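Local coordinates for alginate lyase, family PL7 (Zobellia galactanivorans, PDB 4BE3), which probably cleaves alginate by a lyase reaction, as an exolytic enzyme of polysaccharide lyase family PL7, at residues E119-F124 against Y189-Y194. Numbering follows the deposited sequence.
Sequences EPIKIF and YEINVY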
ATOM      1  N   GLU A 119      -0.689 -17.302  -7.338  1.00 21.76           N
ATOM      2  CA  GLU A 119      -1.424 -16.805  -6.143  1.00 20.98           C
ATOM      3  C   GLU A 119      -0.900 -17.350  -4.890  1.00 22.74           C
ATOM      4  O   GLU A 119      -1.005 -18.552  -4.586  1.00 21.19           O
ATOM      5  CB  GLU A 119      -2.887 -17.335  -6.276  1.00 23.52           C
ATOM      6  CG  GLU A 119      -3.692 -16.602  -7.388  1.00 25.66           C
ATOM      7  CD  GLU A 119      -3.789 -17.300  -8.728  1.00 33.36           C
ATOM      8  OE1 GLU A 119      -3.651 -18.583  -8.870  1.00 33.54           O
ATOM      9  OE2 GLU A 119      -3.849 -16.545  -9.698  1.00 36.44           O
ATOM     10  N   PRO A 120      -0.399 -16.490  -4.001  1.00 20.08           N
ATOM     11  CA  PRO A 120      -0.087 -16.904  -2.683  1.00 20.82           C
ATOM     12  C   PRO A 120      -1.335 -17.566  -1.962  1.00 21.26           C
ATOM     13  O   PRO A 120      -1.117 -18.393  -1.024  1.00 22.01           O
ATOM     14  CB  PRO A 120       0.272 -15.529  -1.957  1.00 22.71           C
ATOM     15  CG  PRO A 120       0.884 -14.806  -3.131  1.00 20.13           C
ATOM     16  CD  PRO A 120      -0.020 -15.100  -4.322  1.00 22.84           C
ATOM     17  N   ILE A 121      -2.547 -17.140  -2.330  1.00 18.54           N
ATOM     18  CA  ILE A 121      -3.717 -17.889  -1.720  1.00 16.53           C
ATOM     19  C   ILE A 121      -4.889 -17.803  -2.598  1.00 16.90           C
ATOM     20  O   ILE A 121      -5.194 -16.775  -3.241  1.00 18.19           O
ATOM     21  CB  ILE A 121      -4.108 -17.354  -0.309  1.00 17.61           C
ATOM     22  CG1 ILE A 121      -5.343 -18.116   0.180  1.00 20.19           C
ATOM     23  CG2 ILE A 121      -4.429 -15.821  -0.297  1.00 18.66           C
ATOM     24  CD1 ILE A 121      -5.682 -17.894   1.666  1.00 22.51           C
ATOM     25  N   LYS A 122      -5.643 -18.973  -2.669  1.00 16.71           N
ATOM     26  CA  LYS A 122      -6.936 -18.942  -3.323  1.00 15.57           C
ATOM     27  C   LYS A 122      -7.835 -19.728  -2.283  1.00 17.05           C
ATOM     28  O   LYS A 122      -7.404 -20.823  -1.800  1.00 16.63           O
ATOM     29  CB  LYS A 122      -6.980 -19.769  -4.624  1.00 15.61           C
ATOM     30  CG  LYS A 122      -6.270 -18.948  -5.727  1.00 17.30           C
ATOM     31  CD  LYS A 122      -6.498 -19.657  -7.128  1.00 19.59           C
ATOM     32  CE  LYS A 122      -5.766 -21.026  -7.178  1.00 22.59           C
ATOM     33  NZ  LYS A 122      -4.271 -21.099  -6.971  1.00 25.34           N
ATOM     34  N   ILE A 123      -8.929 -19.131  -1.895  1.00 15.29           N
ATOM     35  CA  ILE A 123      -9.878 -19.829  -0.936  1.00 16.55           C
ATOM     36  C   ILE A 123     -10.981 -20.376  -1.854  1.00 15.34           C
ATOM     37  O   ILE A 123     -11.663 -19.661  -2.614  1.00 16.53           O
ATOM     38  CB  ILE A 123     -10.462 -18.818   0.056  1.00 15.42           C
ATOM     39  CG1 ILE A 123      -9.278 -18.214   0.881  1.00 17.65           C
ATOM     40  CG2 ILE A 123     -11.514 -19.459   0.923  1.00 17.87           C
ATOM     41  CD1 ILE A 123      -9.847 -17.000   1.781  1.00 19.15           C
ATOM     42  N   PHE A 124     -11.242 -21.703  -1.638  1.00 14.41           N
ATOM     43  CA  PHE A 124     -12.256 -22.407  -2.467  1.00 13.71           C
ATOM     44  C   PHE A 124     -13.438 -22.840  -1.611  1.00 15.00           C
ATOM     45  O   PHE A 124     -13.257 -23.186  -0.425  1.00 16.95           O
ATOM     46  CB  PHE A 124     -11.609 -23.751  -2.905  1.00 13.58           C
ATOM     47  CG  PHE A 124     -10.553 -23.641  -3.969  1.00 16.87           C
ATOM     48  CD1 PHE A 124      -9.234 -23.157  -3.699  1.00 16.42           C
ATOM     49  CD2 PHE A 124     -10.890 -24.146  -5.282  1.00 16.81           C
ATOM     50  CE1 PHE A 124      -8.251 -23.128  -4.701  1.00 17.84           C
ATOM     51  CE2 PHE A 124      -9.854 -24.160  -6.234  1.00 17.28           C
ATOM     52  CZ  PHE A 124      -8.604 -23.647  -5.995  1.00 16.75           C
ATOM     53  N   TYR A 189     -14.083 -15.118   6.098  1.00 18.32           N
ATOM     54  CA  TYR A 189     -12.686 -15.332   6.067  1.00 16.82           C
ATOM     55  C   TYR A 189     -12.024 -13.952   6.299  1.00 19.41           C
ATOM     56  O   TYR A 189     -12.624 -12.860   6.026  1.00 20.16           O
ATOM     57  CB  TYR A 189     -12.208 -15.998   4.759  1.00 18.62           C
ATOM     58  CG  TYR A 189     -12.433 -15.233   3.521  1.00 18.23           C
ATOM     59  CD1 TYR A 189     -11.531 -14.132   3.195  1.00 18.89           C
ATOM     60  CD2 TYR A 189     -13.319 -15.667   2.556  1.00 17.62           C
ATOM     61  CE1 TYR A 189     -11.644 -13.416   1.964  1.00 18.96           C
ATOM     62  CE2 TYR A 189     -13.470 -14.949   1.286  1.00 16.82           C
ATOM     63  CZ  TYR A 189     -12.605 -13.811   1.041  1.00 16.88           C
ATOM     64  OH  TYR A 189     -12.760 -13.220  -0.207  1.00 17.54           O
ATOM     65  N   GLU A 190     -10.838 -14.048   6.805  1.00 18.00           N
ATOM     66  CA  GLU A 190      -9.930 -12.883   6.814  1.00 19.98           C
ATOM     67  C   GLU A 190      -8.602 -13.307   6.345  1.00 18.49           C
ATOM     68  O   GLU A 190      -8.050 -14.339   6.850  1.00 20.46           O
ATOM     69  CB  GLU A 190      -9.811 -12.404   8.291  1.00 20.98           C
ATOM     70  CG  GLU A 190      -8.835 -11.169   8.428  1.00 21.69           C
ATOM     71  CD  GLU A 190      -8.751 -10.705   9.878  1.00 26.67           C
ATOM     72  OE1 GLU A 190      -9.656 -10.068  10.395  1.00 26.61           O
ATOM     73  OE2 GLU A 190      -7.787 -11.155  10.577  1.00 29.75           O
ATOM     74  N   ILE A 191      -8.019 -12.542   5.400  1.00 17.75           N
ATOM     75  CA  ILE A 191      -6.656 -12.796   4.988  1.00 15.98           C
ATOM     76  C   ILE A 191      -5.877 -11.512   5.499  1.00 20.52           C
ATOM     77  O   ILE A 191      -6.137 -10.434   4.971  1.00 20.41           O
ATOM     78  CB  ILE A 191      -6.505 -12.795   3.500  1.00 15.63           C
ATOM     79  CG1 ILE A 191      -7.497 -13.911   2.916  1.00 18.09           C
ATOM     80  CG2 ILE A 191      -4.964 -13.056   3.084  1.00 17.69           C
ATOM     81  CD1 ILE A 191      -7.553 -13.828   1.350  1.00 19.48           C
ATOM     82  N   ASN A 192      -5.035 -11.732   6.501  1.00 19.81           N
ATOM     83  CA  ASN A 192      -4.269 -10.588   7.125  1.00 19.38           C
ATOM     84  C   ASN A 192      -2.809 -10.767   6.877  1.00 19.96           C
ATOM     85  O   ASN A 192      -2.150 -11.673   7.478  1.00 20.39           O
ATOM     86  CB  ASN A 192      -4.632 -10.657   8.627  1.00 20.10           C
ATOM     87  CG  ASN A 192      -3.775  -9.653   9.430  1.00 24.56           C
ATOM     88  OD1 ASN A 192      -3.329  -8.669   8.818  1.00 22.74           O
ATOM     89  ND2 ASN A 192      -3.476  -9.926  10.696  1.00 22.90           N
ATOM     90  N   VAL A 193      -2.230  -9.995   5.954  1.00 21.11           N
ATOM     91  CA  VAL A 193      -0.790 -10.164   5.669  1.00 19.37           C
ATOM     92  C   VAL A 193      -0.102  -9.016   6.410  1.00 22.74           C
ATOM     93  O   VAL A 193      -0.409  -7.862   6.120  1.00 21.38           O
ATOM     94  CB  VAL A 193      -0.459 -10.060   4.160  1.00 19.48           C
ATOM     95  CG1 VAL A 193       1.054 -10.178   3.950  1.00 21.65           C
ATOM     96  CG2 VAL A 193      -1.222 -11.297   3.430  1.00 18.83           C
ATOM     97  N   TYR A 194       0.686  -9.366   7.379  1.00 22.41           N
ATOM     98  CA  TYR A 194       1.417  -8.367   8.199  1.00 23.57           C
ATOM     99  C   TYR A 194       2.882  -8.672   8.199  1.00 27.08           C
ATOM    100  O   TYR A 194       3.300  -9.774   8.634  1.00 27.15           O
ATOM    101  CB  TYR A 194       0.812  -8.432   9.608  1.00 24.61           C
ATOM    102  CG  TYR A 194       1.472  -7.401  10.503  1.00 29.06           C
ATOM    103  CD1 TYR A 194       1.248  -6.055  10.263  1.00 33.04           C
ATOM    104  CD2 TYR A 194       2.321  -7.805  11.521  1.00 34.08           C
ATOM    105  CE1 TYR A 194       1.865  -5.088  11.114  1.00 38.24           C
ATOM    106  CE2 TYR A 194       2.955  -6.855  12.363  1.00 38.29           C
ATOM    107  CZ  TYR A 194       2.693  -5.537  12.132  1.00 39.60           C
ATOM    108  OH  TYR A 194       3.297  -4.608  12.946  1.00 48.38           O
TER
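The phenol ring of Y189 receives the end of I123 over one face: CD1 of I123 stands 3.6 Å from the ring centroid and 17° off the ring normal, a CH-pi contact. It is offset toward the CB-bearing end, with Y189 CG and CD1 the ring atoms nearest the methyl. The ring can meet it because chi1 of Y189, 62°, sets CG between the backbone N and the carbonyl carbon. The phenol oxygen is satisfied separately, by a hydrogen bond with the carbonyl oxygen of V107. A leucine in place of Y189 would probably leave that carbonyl without its phenol partner and take the flat surface from under the I123 methyl.

The same methyl serves a second neighbour, CD1 of I191 at 3.9 Å. In I191, CG1 lies anti to the carbonyl carbon, and the extended chain carries CD1 across the gap, where it also meets CG2 of I121 tip to tip at 4.1 Å. Three isoleucines and one tyrosine, all buried, thus join two strands that share no hydrogen bond.

This is a worked example of sheet-on-sheet packing in a beta-sandwich, here the jelly roll of the concanavalin-like PL7 lyases. Strands 121-124 and 189-194 run antiparallel, 173° apart, with axes 10.3 Å from each other. M198, L200 and F202 of strand 197-203 extend the apolar layer, and Y189 also rests on L82, A84 and L86 of strand 80-90. In the other sheet, strand 121-126 lies between strands 104-112 and 133-141.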